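Side-chain contacts in trans-2-enoyl-CoA reductase [NADH] (Treponema denticola ATCC 35405, PDB 4GGO), which reduces the carbon-carbon double bond of trans-2-enoyl-CoA substrates such as crotonyl-CoA with NADH, a step of fatty acid biosynthesis: residues 60-65 and 275-280; 307-312 and 341-346; 67-72 and 317-322. All coordinates share one frame; numbering follows the deposited sequence.

Overall arrangement
From the N terminus, helix 61-74 supplies the first half of two contacts: residues 60-65 open contact 1 and residues 67-72 open contact 3. Contact 1 closes its long loop at 275-280, where strand 270-276 runs out into a loop, while contact 3 is still open; the two therefore cross. Contact 2 opens next, at 307-312, in series with contact 1. Contact 3 then closes at 317-322 and contact 2 at 341-346, so these two also cross. Contacts 1 and 3 tie helix 61-74 to the end of strand 270-276 and to helix 311-323 of the same Rossmann fold; contact 2 joins the lead-in to helix 311-323 with the loop before helix 347-359.

Contact 1 of 3, residues 60-65 and 275-280; sequences NGYGLA and SVNKGL
Tyr62 reaches across to Asn277, Lys278 and Leu280, joining two parts of the NAD(+) site of a Rossmann fold: the start of helix 61-74 and the loop leaving strand 270-276. Tyr62 and Leu280 both belong to that site. The tyrosine CB points toward 275-280, 4.2 Å from the atom modelled as Asn277 ND2, whose identity as N or O is uncertain. With CG anti to the carbonyl carbon (chi1 -72°), the ring extends between two side chains. On one face the end of the Asn277 amide lies over the ring centre, its plane turned 87° from the ring, with Asn277 ND2 3.4 Å from Tyr62 CD2. Asn277 CB joins it near the far half of the ring, 3.6 Å from Tyr62 CE2 and 3.7 Å from Tyr62 CZ. Leu280 CD1 lies over the opposite face, while Leu280 CD2 makes the closer touch, 3.7 Å from Tyr62 CE2. At the tip, the Tyr62 hydroxyl donates to the carbonyl of Lys278, with OH to O at 2.9 Å. This acceptor lies at the ring edge, yet the donor stands above the carbonyl plane. The same hydroxyl passes 3.4 Å from Lys278 CG, the lysine chain crossing the tyrosine at about a right angle. Beyond CG that chain bends at chi3 and chi4, and Lys278 NZ donates to Gly279 O at 2.9 Å, nearly along the C=O axis.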
ATOM      1  N   ASN A  60       7.090   1.031   0.542  1.00 27.27           N
ATOM      2  CA  ASN A  60       6.518  -0.228   1.009  1.00 28.96           C
ATOM      3  C   ASN A  60       5.130  -0.506   0.448  1.00 25.30           C
ATOM      4  O   ASN A  60       4.476   0.387  -0.092  1.00 21.13           O
ATOM      5  CB  ASN A  60       6.468  -0.260   2.537  1.00 27.05           C
ATOM      6  CG  ASN A  60       5.347   0.590   3.099  1.00 40.71           C
ATOM      7  OD1 ASN A  60       5.408   1.819   3.074  1.00 52.36           O
ATOM      8  ND2 ASN A  60       4.314  -0.065   3.618  1.00 45.12           N
ATOM      9  N   GLY A  61       4.693  -1.754   0.585  1.00 21.17           N
ATOM     10  CA  GLY A  61       3.351  -2.154   0.205  1.00 24.81           C
ATOM     11  C   GLY A  61       2.996  -1.889  -1.245  1.00 19.36           C
ATOM     12  O   GLY A  61       3.789  -2.143  -2.150  1.00 19.31           O
ATOM     13  N   TYR A  62       1.792  -1.368  -1.455  1.00 17.61           N
ATOM     14  CA  TYR A  62       1.277  -1.116  -2.795  1.00 20.09           C
ATOM     15  C   TYR A  62       2.057  -0.022  -3.515  1.00 20.18           C
ATOM     16  O   TYR A  62       2.171  -0.035  -4.741  1.00 21.40           O
ATOM     17  CB  TYR A  62      -0.211  -0.762  -2.727  1.00 20.39           C
ATOM     18  CG  TYR A  62      -1.100  -1.943  -2.396  1.00 25.37           C
ATOM     19  CD1 TYR A  62      -0.928  -3.166  -3.034  1.00 20.31           C
ATOM     20  CD2 TYR A  62      -2.104  -1.838  -1.440  1.00 17.81           C
ATOM     21  CE1 TYR A  62      -1.737  -4.249  -2.739  1.00 23.79           C
ATOM     22  CE2 TYR A  62      -2.916  -2.917  -1.134  1.00 22.53           C
ATOM     23  CZ  TYR A  62      -2.728  -4.119  -1.786  1.00 22.97           C
ATOM     24  OH  TYR A  62      -3.532  -5.196  -1.487  1.00 20.80           O
ATOM     25  N   GLY A  63       2.592   0.925  -2.750  1.00 17.73           N
ATOM     26  CA  GLY A  63       3.395   1.990  -3.320  1.00 16.83           C
ATOM     27  C   GLY A  63       4.676   1.456  -3.932  1.00 17.57           C
ATOM     28  O   GLY A  63       5.002   1.764  -5.076  1.00 16.59           O
ATOM     29  N   LEU A  64       5.399   0.649  -3.162  1.00 19.76           N
ATOM     30  CA  LEU A  64       6.629   0.022  -3.634  1.00 20.62           C
ATOM     31  C   LEU A  64       6.379  -0.855  -4.860  1.00 19.40           C
ATOM     32  O   LEU A  64       7.143  -0.825  -5.825  1.00 16.16           O
ATOM     33  CB  LEU A  64       7.261  -0.811  -2.517  1.00 21.02           C
ATOM     34  CG  LEU A  64       8.486  -1.653  -2.877  1.00 21.55           C
ATOM     35  CD1 LEU A  64       9.617  -0.776  -3.390  1.00 19.10           C
ATOM     36  CD2 LEU A  64       8.938  -2.479  -1.681  1.00 16.32           C
ATOM     37  N   ALA A  65       5.303  -1.634  -4.817  1.00 17.37           N
ATOM     38  CA  ALA A  65       4.955  -2.511  -5.928  1.00 20.93           C
ATOM     39  C   ALA A  65       4.592  -1.706  -7.172  1.00 21.35           C
ATOM     40  O   ALA A  65       4.837  -2.141  -8.298  1.00 23.20           O
ATOM     41  CB  ALA A  65       3.814  -3.440  -5.536  1.00 20.83           C
ATOM     42  N   SER A 275      -8.627   3.408  -6.505  1.00 25.63           N
ATOM     43  CA  SER A 275      -8.409   1.994  -6.774  1.00 24.33           C
ATOM     44  C   SER A 275      -8.600   1.197  -5.494  1.00 24.30           C
ATOM     45  O   SER A 275      -7.828   1.338  -4.543  1.00 20.88           O
ATOM     46  CB  SER A 275      -7.008   1.757  -7.340  1.00 23.45           C
ATOM     47  OG  SER A 275      -6.813   0.386  -7.646  1.00 24.07           O
ATOM     48  N   VAL A 276      -9.641   0.373  -5.465  1.00 20.78           N
ATOM     49  CA  VAL A 276      -9.912  -0.460  -4.304  1.00 20.32           C
ATOM     50  C   VAL A 276      -9.128  -1.758  -4.424  1.00 22.05           C
ATOM     51  O   VAL A 276      -9.388  -2.572  -5.310  1.00 18.39           O
ATOM     52  CB  VAL A 276     -11.411  -0.772  -4.160  1.00 22.17           C
ATOM     53  CG1 VAL A 276     -11.688  -1.400  -2.802  1.00 20.98           C
ATOM     54  CG2 VAL A 276     -12.232   0.496  -4.335  1.00 21.96           C
ATOM     55  N   ASN A 277      -8.160  -1.938  -3.532  1.00 18.21           N
ATOM     56  CA  ASN A 277      -7.298  -3.111  -3.565  1.00 20.57           C
ATOM     57  C   ASN A 277      -7.745  -4.179  -2.572  1.00 24.21           C
ATOM     58  O   ASN A 277      -8.674  -3.964  -1.792  1.00 23.67           O
ATOM     59  CB  ASN A 277      -5.847  -2.710  -3.296  1.00 18.32           C
ATOM     60  CG  ASN A 277      -5.304  -1.748  -4.340  1.00 26.88           C
ATOM     61  OD1 ASN A 277      -6.035  -1.281  -5.215  1.00 21.04           O
ATOM     62  ND2 ASN A 277      -4.015  -1.442  -4.245  1.00 19.22           N
ATOM     63  N   LYS A 278      -7.080  -5.331  -2.604  1.00 19.89           N
ATOM     64  CA  LYS A 278      -7.431  -6.431  -1.714  1.00 23.48           C
ATOM     65  C   LYS A 278      -6.896  -6.198  -0.305  1.00 27.06           C
ATOM     66  O   LYS A 278      -6.066  -5.316  -0.082  1.00 21.94           O
ATOM     67  CB  LYS A 278      -6.905  -7.763  -2.256  1.00 20.55           C
ATOM     68  CG  LYS A 278      -5.415  -7.986  -2.034  1.00 22.22           C
ATOM     69  CD  LYS A 278      -4.966  -9.329  -2.592  1.00 26.41           C
ATOM     70  CE  LYS A 278      -5.561 -10.494  -1.813  1.00 22.67           C
ATOM     71  NZ  LYS A 278      -4.990 -10.593  -0.440  1.00 27.40           N
ATOM     72  N   GLY A 279      -7.377  -6.995   0.642  1.00 24.03           N
ATOM     73  CA  GLY A 279      -6.923  -6.904   2.015  1.00 28.74           C
ATOM     74  C   GLY A 279      -5.550  -7.517   2.190  1.00 29.29           C
ATOM     75  O   GLY A 279      -5.206  -8.498   1.531  1.00 32.85           O
ATOM     76  N   LEU A 280      -4.761  -6.931   3.084  1.00 21.39           N
ATOM     77  CA  LEU A 280      -3.409  -7.406   3.342  1.00 29.00           C
ATOM     78  C   LEU A 280      -2.993  -7.053   4.762  1.00 27.40           C
ATOM     79  O   LEU A 280      -3.616  -6.209   5.407  1.00 27.10           O
ATOM     80  CB  LEU A 280      -2.417  -6.788   2.352  1.00 29.48           C
ATOM     81  CG  LEU A 280      -1.960  -5.352   2.637  1.00 32.13           C
ATOM     82  CD1 LEU A 280      -0.694  -5.029   1.862  1.00 37.45           C
ATOM     83  CD2 LEU A 280      -3.048  -4.339   2.311  1.00 39.42           C
TER

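Contact 2 of 3, residues 307-312 and 341-346; sequences NHEGCI and DDWELE
Trp343 meets Asn307 and Glu309 where the loop between strand 338-339 and helix 347-359 passes the approach to helix 311-323. Reading that loop in order, Asp341 O accepts Leu345 N at 2.9 Å, a turn that encloses Asp342 to Glu344. Asp342 follows; its OD1 takes a weak bond from Trp343 N at 3.0 Å (N-H...O 123°) and a salt bridge from Arg317. Trp343 directs its CB toward 307-312, and its six-membered ring meets Asn307 and Glu309. Asn307 O lies near the ring plane, 3.4 Å from Trp343 CE3, and Asn307 CB is 3.8 Å from the same carbon. The Glu309 carboxylate approaches obliquely, its plane turned 28° from the indole and Glu309 CD 3.5 Å from Trp343 CZ3. Glu344 is held by Gly279 N at OE1 and by the Tyr234 and Tyr294 hydroxyls at OE2. At the helix N-cap, Glu346 brings its carboxylate from the opposite direction toward the Asn307 amide. No hydrogen bond spans the two segments; the contact rests on close packing, perhaps with some electrostatic share. Because Glu309 OE1 is salt-bridged to Arg317, which also makes a cation-pi contact with Trp343, the carboxylate probably stays ionised against the indole.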
ATOM      1  N   ASN A 307      -6.373 -17.968  -6.390  1.00 19.53           N
ATOM      2  CA  ASN A 307      -6.483 -16.548  -6.712  1.00 17.76           C
ATOM      3  C   ASN A 307      -5.885 -15.620  -5.655  1.00 22.74           C
ATOM      4  O   ASN A 307      -6.203 -14.431  -5.612  1.00 18.73           O
ATOM      5  CB  ASN A 307      -7.937 -16.158  -7.008  1.00 13.54           C
ATOM      6  CG  ASN A 307      -8.869 -16.434  -5.844  1.00 22.40           C
ATOM      7  OD1 ASN A 307      -8.446 -16.910  -4.794  1.00 20.48           O
ATOM      8  ND2 ASN A 307     -10.148 -16.128  -6.028  1.00 20.55           N
ATOM      9  N   HIS A 308      -5.018 -16.163  -4.804  1.00 19.44           N
ATOM     10  CA  HIS A 308      -4.341 -15.345  -3.803  1.00 18.72           C
ATOM     11  C   HIS A 308      -3.342 -14.401  -4.453  1.00 20.70           C
ATOM     12  O   HIS A 308      -2.657 -14.767  -5.409  1.00 19.16           O
ATOM     13  CB  HIS A 308      -3.623 -16.213  -2.771  1.00 19.30           C
ATOM     14  CG  HIS A 308      -2.796 -15.428  -1.801  1.00 20.95           C
ATOM     15  ND1 HIS A 308      -3.354 -14.617  -0.836  1.00 21.45           N
ATOM     16  CD2 HIS A 308      -1.454 -15.314  -1.659  1.00 20.92           C
ATOM     17  CE1 HIS A 308      -2.390 -14.045  -0.134  1.00 24.54           C
ATOM     18  NE2 HIS A 308      -1.229 -14.451  -0.613  1.00 23.46           N
ATOM     19  N   GLU A 309      -3.264 -13.183  -3.925  1.00 18.19           N
ATOM     20  CA  GLU A 309      -2.317 -12.190  -4.415  1.00 17.58           C
ATOM     21  C   GLU A 309      -1.652 -11.450  -3.262  1.00 19.78           C
ATOM     22  O   GLU A 309      -2.269 -11.210  -2.225  1.00 21.65           O
ATOM     23  CB  GLU A 309      -3.022 -11.176  -5.316  1.00 18.91           C
ATOM     24  CG  GLU A 309      -3.490 -11.721  -6.654  1.00 16.18           C
ATOM     25  CD  GLU A 309      -4.241 -10.681  -7.459  1.00 19.63           C
ATOM     26  OE1 GLU A 309      -5.265 -10.170  -6.960  1.00 19.32           O
ATOM     27  OE2 GLU A 309      -3.803 -10.363  -8.586  1.00 18.31           O
ATOM     28  N   GLY A 310      -0.385 -11.100  -3.452  1.00 17.94           N
ATOM     29  CA  GLY A 310       0.302 -10.180  -2.567  1.00 21.08           C
ATOM     30  C   GLY A 310       0.332  -8.823  -3.245  1.00 20.23           C
ATOM     31  O   GLY A 310      -0.397  -8.598  -4.211  1.00 18.40           O
ATOM     32  N   CYS A 311       1.173  -7.922  -2.751  1.00 15.01           N
ATOM     33  CA  CYS A 311       1.253  -6.575  -3.307  1.00 16.57           C
ATOM     34  C   CYS A 311       1.676  -6.562  -4.773  1.00 17.43           C
ATOM     35  O   CYS A 311       1.028  -5.927  -5.604  1.00 16.62           O
ATOM     36  CB  CYS A 311       2.207  -5.711  -2.485  1.00 16.96           C
ATOM     37  SG  CYS A 311       1.651  -5.450  -0.793  1.00 23.81           S
ATOM     38  N   ILE A 312       2.758  -7.268  -5.088  1.00 16.77           N
ATOM     39  CA  ILE A 312       3.311  -7.227  -6.439  1.00 20.68           C
ATOM     40  C   ILE A 312       2.403  -7.930  -7.452  1.00 18.59           C
ATOM     41  O   ILE A 312       2.350  -7.542  -8.618  1.00 19.84           O
ATOM     42  CB  ILE A 312       4.762  -7.783  -6.494  1.00 24.88           C
ATOM     43  CG1 ILE A 312       5.458  -7.352  -7.789  1.00 19.89           C
ATOM     44  CG2 ILE A 312       4.782  -9.297  -6.319  1.00 18.59           C
ATOM     45  CD1 ILE A 312       5.640  -5.854  -7.916  1.00 18.46           C
ATOM     46  N   ASP A 341     -10.040  -5.715  -5.929  1.00 20.09           N
ATOM     47  CA  ASP A 341     -10.454  -6.559  -4.816  1.00 22.63           C
ATOM     48  C   ASP A 341     -11.571  -7.477  -5.300  1.00 20.24           C
ATOM     49  O   ASP A 341     -12.293  -8.079  -4.503  1.00 20.06           O
ATOM     50  CB  ASP A 341     -10.940  -5.706  -3.642  1.00 23.07           C
ATOM     51  CG  ASP A 341     -12.130  -4.835  -4.003  1.00 24.52           C
ATOM     52  OD1 ASP A 341     -12.324  -4.546  -5.203  1.00 25.69           O
ATOM     53  OD2 ASP A 341     -12.872  -4.434  -3.084  1.00 25.43           O
ATOM     54  N   ASP A 342     -11.706  -7.572  -6.619  1.00 19.65           N
ATOM     55  CA  ASP A 342     -12.786  -8.337  -7.233  1.00 21.37           C
ATOM     56  C   ASP A 342     -12.671  -9.839  -6.976  1.00 20.58           C
ATOM     57  O   ASP A 342     -13.681 -10.531  -6.871  1.00 26.24           O
ATOM     58  CB  ASP A 342     -12.883  -8.037  -8.735  1.00 19.98           C
ATOM     59  CG  ASP A 342     -11.553  -8.183  -9.453  1.00 19.89           C
ATOM     60  OD1 ASP A 342     -10.498  -8.172  -8.785  1.00 19.84           O
ATOM     61  OD2 ASP A 342     -11.562  -8.302 -10.696  1.00 19.05           O
ATOM     62  N   TRP A 343     -11.445 -10.339  -6.865  1.00 18.98           N
ATOM     63  CA  TRP A 343     -11.234 -11.747  -6.545  1.00 19.66           C
ATOM     64  C   TRP A 343     -11.523 -12.013  -5.068  1.00 26.06           C
ATOM     65  O   TRP A 343     -12.061 -13.059  -4.713  1.00 17.16           O
ATOM     66  CB  TRP A 343      -9.806 -12.177  -6.886  1.00 20.21           C
ATOM     67  CG  TRP A 343      -9.484 -12.120  -8.352  1.00 19.31           C
ATOM     68  CD1 TRP A 343     -10.331 -11.781  -9.369  1.00 25.03           C
ATOM     69  CD2 TRP A 343      -8.224 -12.417  -8.962  1.00 17.45           C
ATOM     70  NE1 TRP A 343      -9.673 -11.846 -10.575  1.00 21.62           N
ATOM     71  CE2 TRP A 343      -8.378 -12.234 -10.352  1.00 23.87           C
ATOM     72  CE3 TRP A 343      -6.979 -12.822  -8.469  1.00 16.65           C
ATOM     73  CZ2 TRP A 343      -7.334 -12.439 -11.252  1.00 18.17           C
ATOM     74  CZ3 TRP A 343      -5.944 -13.023  -9.366  1.00 18.16           C
ATOM     75  CH2 TRP A 343      -6.127 -12.833 -10.740  1.00 16.44           C
ATOM     76  N   GLU A 344     -11.160 -11.060  -4.213  1.00 17.05           N
ATOM     77  CA  GLU A 344     -11.421 -11.181  -2.783  1.00 17.39           C
ATOM     78  C   GLU A 344     -12.917 -11.194  -2.491  1.00 20.95           C
ATOM     79  O   GLU A 344     -13.398 -11.999  -1.694  1.00 21.17           O
ATOM     80  CB  GLU A 344     -10.757 -10.039  -2.004  1.00 19.65           C
ATOM     81  CG  GLU A 344     -11.247  -9.922  -0.562  1.00 18.44           C
ATOM     82  CD  GLU A 344     -10.501  -8.869   0.235  1.00 22.51           C
ATOM     83  OE1 GLU A 344      -9.508  -8.325  -0.285  1.00 20.23           O
ATOM     84  OE2 GLU A 344     -10.904  -8.590   1.387  1.00 20.89           O
ATOM     85  N   LEU A 345     -13.651 -10.300  -3.143  1.00 17.64           N
ATOM     86  CA  LEU A 345     -15.070 -10.136  -2.854  1.00 20.10           C
ATOM     87  C   LEU A 345     -15.969 -10.989  -3.743  1.00 23.69           C
ATOM     88  O   LEU A 345     -17.180 -10.771  -3.796  1.00 25.39           O
ATOM     89  CB  LEU A 345     -15.474  -8.664  -2.938  1.00 18.01           C
ATOM     90  CG  LEU A 345     -14.837  -7.753  -1.887  1.00 22.32           C
ATOM     91  CD1 LEU A 345     -15.326  -6.325  -2.054  1.00 26.55           C
ATOM     92  CD2 LEU A 345     -15.133  -8.267  -0.482  1.00 23.56           C
ATOM     93  N   GLU A 346     -15.373 -11.954  -4.440  1.00 21.39           N
ATOM     94  CA  GLU A 346     -16.150 -12.966  -5.147  1.00 28.26           C
ATOM     95  C   GLU A 346     -17.034 -13.686  -4.143  1.00 23.21           C
ATOM     96  O   GLU A 346     -16.617 -13.939  -3.015  1.00 23.12           O
ATOM     97  CB  GLU A 346     -15.237 -13.986  -5.821  1.00 21.11           C
ATOM     98  CG  GLU A 346     -14.656 -13.555  -7.144  1.00 28.85           C
ATOM     99  CD  GLU A 346     -13.685 -14.581  -7.691  1.00 26.15           C
ATOM    100  OE1 GLU A 346     -13.846 -15.777  -7.369  1.00 26.09           O
ATOM    101  OE2 GLU A 346     -12.758 -14.194  -8.433  1.00 29.39           O
TER

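Contact 3 of 3, residues 67-72 and 317-322; sequences RITAAF and RLYAER
Thr69 and Tyr319 mark the nearest approach of two helical segments, 67-72 of helix 61-74 and 317-322 of helix 311-323, with their CA atoms 7.7 Å apart. Each directs its CB toward the other helix, and the two side chains slide past each other in opposite directions. The methyl of Thr69 does most of the touching: CG2 lies over one face of the Tyr319 ring, 3.7 Å from its centroid and 22° off the ring normal, a CH-pi contact. It is displaced toward the CG end of the ring, with Thr69 CG2 only 3.5 Å from Tyr319 CG. The threonine torsion explains the division of labour. OG1 stands beside the backbone N (chi1 -59°), where it bonds to Ala65 O one helical turn earlier, and CG2 takes the branch anti to that N, facing the ring. Both helices belong to crossovers of the Rossmann fold: helix 61-74 links strand 52-56 to strand 77-82, and helix 311-323 lies between strand 270-276 and strand 338-339. Farther along the ring, Ala70 CB lies 3.5 Å from Tyr319 OH and 4.0 Å from Tyr319 CE2, so the methyl of the next residue meets the phenol end, obliquely. Pro50, in a loop, also touches the tyrosine. Helix 311-323 widens into a pi-type turn at 319-322, and there Arg322 NH1 donates to Glu321 O at 3.2 Å with an N-H...O angle of 162°. The oxygen lies near the guanidinium plane, and Arg322 NH2 forms a salt bridge with Asp342 OD2.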
ATOM      1  N   ARG A  67       5.878   1.271  -7.977  1.00 22.31           N
ATOM      2  CA  ARG A  67       7.105   1.817  -8.538  1.00 19.99           C
ATOM      3  C   ARG A  67       7.874   0.724  -9.269  1.00 21.91           C
ATOM      4  O   ARG A  67       8.381   0.937 -10.371  1.00 24.59           O
ATOM      5  CB  ARG A  67       7.972   2.444  -7.444  1.00 21.91           C
ATOM      6  CG  ARG A  67       8.961   3.473  -7.969  1.00 24.79           C
ATOM      7  CD  ARG A  67       9.880   3.992  -6.872  1.00 23.79           C
ATOM      8  NE  ARG A  67      10.810   4.993  -7.387  1.00 33.39           N
ATOM      9  CZ  ARG A  67      11.784   5.553  -6.675  1.00 25.06           C
ATOM     10  NH1 ARG A  67      11.967   5.209  -5.407  1.00 24.48           N
ATOM     11  NH2 ARG A  67      12.578   6.455  -7.234  1.00 26.96           N
ATOM     12  N   ILE A  68       7.946  -0.453  -8.652  1.00 20.00           N
ATOM     13  CA  ILE A  68       8.630  -1.599  -9.243  1.00 20.47           C
ATOM     14  C   ILE A  68       7.977  -2.044 -10.554  1.00 25.16           C
ATOM     15  O   ILE A  68       8.667  -2.329 -11.534  1.00 20.53           O
ATOM     16  CB  ILE A  68       8.690  -2.783  -8.253  1.00 20.90           C
ATOM     17  CG1 ILE A  68       9.624  -2.451  -7.087  1.00 17.75           C
ATOM     18  CG2 ILE A  68       9.148  -4.055  -8.950  1.00 20.41           C
ATOM     19  CD1 ILE A  68       9.722  -3.548  -6.052  1.00 18.37           C
ATOM     20  N   THR A  69       6.648  -2.095 -10.570  1.00 22.12           N
ATOM     21  CA  THR A  69       5.920  -2.485 -11.774  1.00 22.46           C
ATOM     22  C   THR A  69       6.149  -1.486 -12.908  1.00 24.18           C
ATOM     23  O   THR A  69       6.375  -1.872 -14.054  1.00 24.46           O
ATOM     24  CB  THR A  69       4.404  -2.624 -11.510  1.00 23.46           C
ATOM     25  OG1 THR A  69       4.181  -3.599 -10.484  1.00 18.66           O
ATOM     26  CG2 THR A  69       3.678  -3.059 -12.779  1.00 23.68           C
ATOM     27  N   ALA A  70       6.096  -0.199 -12.579  1.00 18.37           N
ATOM     28  CA  ALA A  70       6.308   0.850 -13.571  1.00 23.02           C
ATOM     29  C   ALA A  70       7.731   0.819 -14.115  1.00 23.27           C
ATOM     30  O   ALA A  70       7.944   0.900 -15.323  1.00 22.06           O
ATOM     31  CB  ALA A  70       5.996   2.217 -12.979  1.00 16.12           C
ATOM     32  N   ALA A  71       8.700   0.690 -13.216  1.00 22.49           N
ATOM     33  CA  ALA A  71      10.108   0.747 -13.597  1.00 28.76           C
ATOM     34  C   ALA A  71      10.599  -0.532 -14.270  1.00 30.04           C
ATOM     35  O   ALA A  71      11.157  -0.488 -15.362  1.00 24.79           O
ATOM     36  CB  ALA A  71      10.974   1.080 -12.386  1.00 27.40           C
ATOM     37  N   PHE A  72      10.392  -1.672 -13.618  1.00 21.79           N
ATOM     38  CA  PHE A  72      10.982  -2.919 -14.095  1.00 21.34           C
ATOM     39  C   PHE A  72      10.059  -3.739 -14.990  1.00 27.68           C
ATOM     40  O   PHE A  72      10.471  -4.751 -15.555  1.00 28.17           O
ATOM     41  CB  PHE A  72      11.486  -3.754 -12.917  1.00 24.34           C
ATOM     42  CG  PHE A  72      12.548  -3.068 -12.110  1.00 30.86           C
ATOM     43  CD1 PHE A  72      13.860  -3.034 -12.555  1.00 28.53           C
ATOM     44  CD2 PHE A  72      12.234  -2.441 -10.916  1.00 26.47           C
ATOM     45  CE1 PHE A  72      14.839  -2.397 -11.817  1.00 28.47           C
ATOM     46  CE2 PHE A  72      13.211  -1.804 -10.174  1.00 23.38           C
ATOM     47  CZ  PHE A  72      14.515  -1.782 -10.626  1.00 27.90           C
ATOM     48  N   ARG A 317      -1.163  -6.836 -11.911  1.00 19.81           N
ATOM     49  CA  ARG A 317      -2.477  -7.068 -12.505  1.00 21.05           C
ATOM     50  C   ARG A 317      -3.191  -5.744 -12.756  1.00 21.27           C
ATOM     51  O   ARG A 317      -3.870  -5.577 -13.770  1.00 20.37           O
ATOM     52  CB  ARG A 317      -3.336  -7.981 -11.623  1.00 23.59           C
ATOM     53  CG  ARG A 317      -4.751  -8.185 -12.152  1.00 19.51           C
ATOM     54  CD  ARG A 317      -5.374  -9.489 -11.661  1.00 17.39           C
ATOM     55  NE  ARG A 317      -5.711  -9.465 -10.240  1.00 17.42           N
ATOM     56  CZ  ARG A 317      -6.883  -9.060  -9.757  1.00 17.61           C
ATOM     57  NH1 ARG A 317      -7.830  -8.632 -10.580  1.00 15.81           N
ATOM     58  NH2 ARG A 317      -7.107  -9.079  -8.450  1.00 17.39           N
ATOM     59  N   LEU A 318      -3.026  -4.807 -11.828  1.00 18.27           N
ATOM     60  CA  LEU A 318      -3.590  -3.467 -11.967  1.00 18.67           C
ATOM     61  C   LEU A 318      -3.092  -2.768 -13.231  1.00 19.22           C
ATOM     62  O   LEU A 318      -3.882  -2.220 -13.997  1.00 19.87           O
ATOM     63  CB  LEU A 318      -3.253  -2.616 -10.741  1.00 18.39           C
ATOM     64  CG  LEU A 318      -3.633  -1.135 -10.817  1.00 19.52           C
ATOM     65  CD1 LEU A 318      -5.146  -0.957 -10.840  1.00 19.07           C
ATOM     66  CD2 LEU A 318      -3.013  -0.363  -9.660  1.00 20.69           C
ATOM     67  N   TYR A 319      -1.779  -2.787 -13.443  1.00 15.67           N
ATOM     68  CA  TYR A 319      -1.182  -2.165 -14.622  1.00 18.14           C
ATOM     69  C   TYR A 319      -1.620  -2.865 -15.906  1.00 21.56           C
ATOM     70  O   TYR A 319      -2.053  -2.223 -16.864  1.00 23.09           O
ATOM     71  CB  TYR A 319       0.345  -2.196 -14.527  1.00 19.31           C
ATOM     72  CG  TYR A 319       0.972  -1.044 -13.767  1.00 20.87           C
ATOM     73  CD1 TYR A 319       0.847  -0.938 -12.387  1.00 18.57           C
ATOM     74  CD2 TYR A 319       1.718  -0.076 -14.430  1.00 21.97           C
ATOM     75  CE1 TYR A 319       1.433   0.113 -11.692  1.00 22.53           C
ATOM     76  CE2 TYR A 319       2.305   0.975 -13.747  1.00 21.21           C
ATOM     77  CZ  TYR A 319       2.161   1.063 -12.377  1.00 24.97           C
ATOM     78  OH  TYR A 319       2.747   2.107 -11.694  1.00 22.36           O
ATOM     79  N   ALA A 320      -1.508  -4.188 -15.914  1.00 23.88           N
ATOM     80  CA  ALA A 320      -1.740  -4.970 -17.122  1.00 22.43           C
ATOM     81  C   ALA A 320      -3.216  -5.125 -17.487  1.00 24.51           C
ATOM     82  O   ALA A 320      -3.566  -5.171 -18.666  1.00 24.92           O
ATOM     83  CB  ALA A 320      -1.083  -6.335 -16.992  1.00 26.82           C
ATOM     84  N   GLU A 321      -4.079  -5.204 -16.478  1.00 18.61           N
ATOM     85  CA  GLU A 321      -5.482  -5.538 -16.711  1.00 22.71           C
ATOM     86  C   GLU A 321      -6.468  -4.414 -16.389  1.00 20.81           C
ATOM     87  O   GLU A 321      -7.680  -4.613 -16.471  1.00 22.87           O
ATOM     88  CB  GLU A 321      -5.861  -6.804 -15.938  1.00 24.35           C
ATOM     89  CG  GLU A 321      -5.243  -8.082 -16.481  1.00 27.00           C
ATOM     90  CD  GLU A 321      -5.983  -8.620 -17.692  1.00 40.93           C
ATOM     91  OE1 GLU A 321      -6.825  -9.528 -17.520  1.00 40.24           O
ATOM     92  OE2 GLU A 321      -5.727  -8.136 -18.814  1.00 36.60           O
ATOM     93  N   ARG A 322      -5.956  -3.244 -16.018  1.00 21.39           N
ATOM     94  CA  ARG A 322      -6.815  -2.088 -15.765  1.00 22.19           C
ATOM     95  C   ARG A 322      -6.295  -0.833 -16.460  1.00 23.26           C
ATOM     96  O   ARG A 322      -6.977  -0.247 -17.299  1.00 24.29           O
ATOM     97  CB  ARG A 322      -6.957  -1.819 -14.263  1.00 21.48           C
ATOM     98  CG  ARG A 322      -7.611  -2.934 -13.464  1.00 13.87           C
ATOM     99  CD  ARG A 322      -9.069  -3.131 -13.852  1.00 23.80           C
ATOM    100  NE  ARG A 322      -9.762  -4.015 -12.919  1.00 24.85           N
ATOM    101  CZ  ARG A 322      -9.693  -5.341 -12.957  1.00 23.36           C
ATOM    102  NH1 ARG A 322      -8.960  -5.941 -13.884  1.00 20.39           N
ATOM    103  NH2 ARG A 322     -10.354  -6.069 -12.066  1.00 24.68           N
TER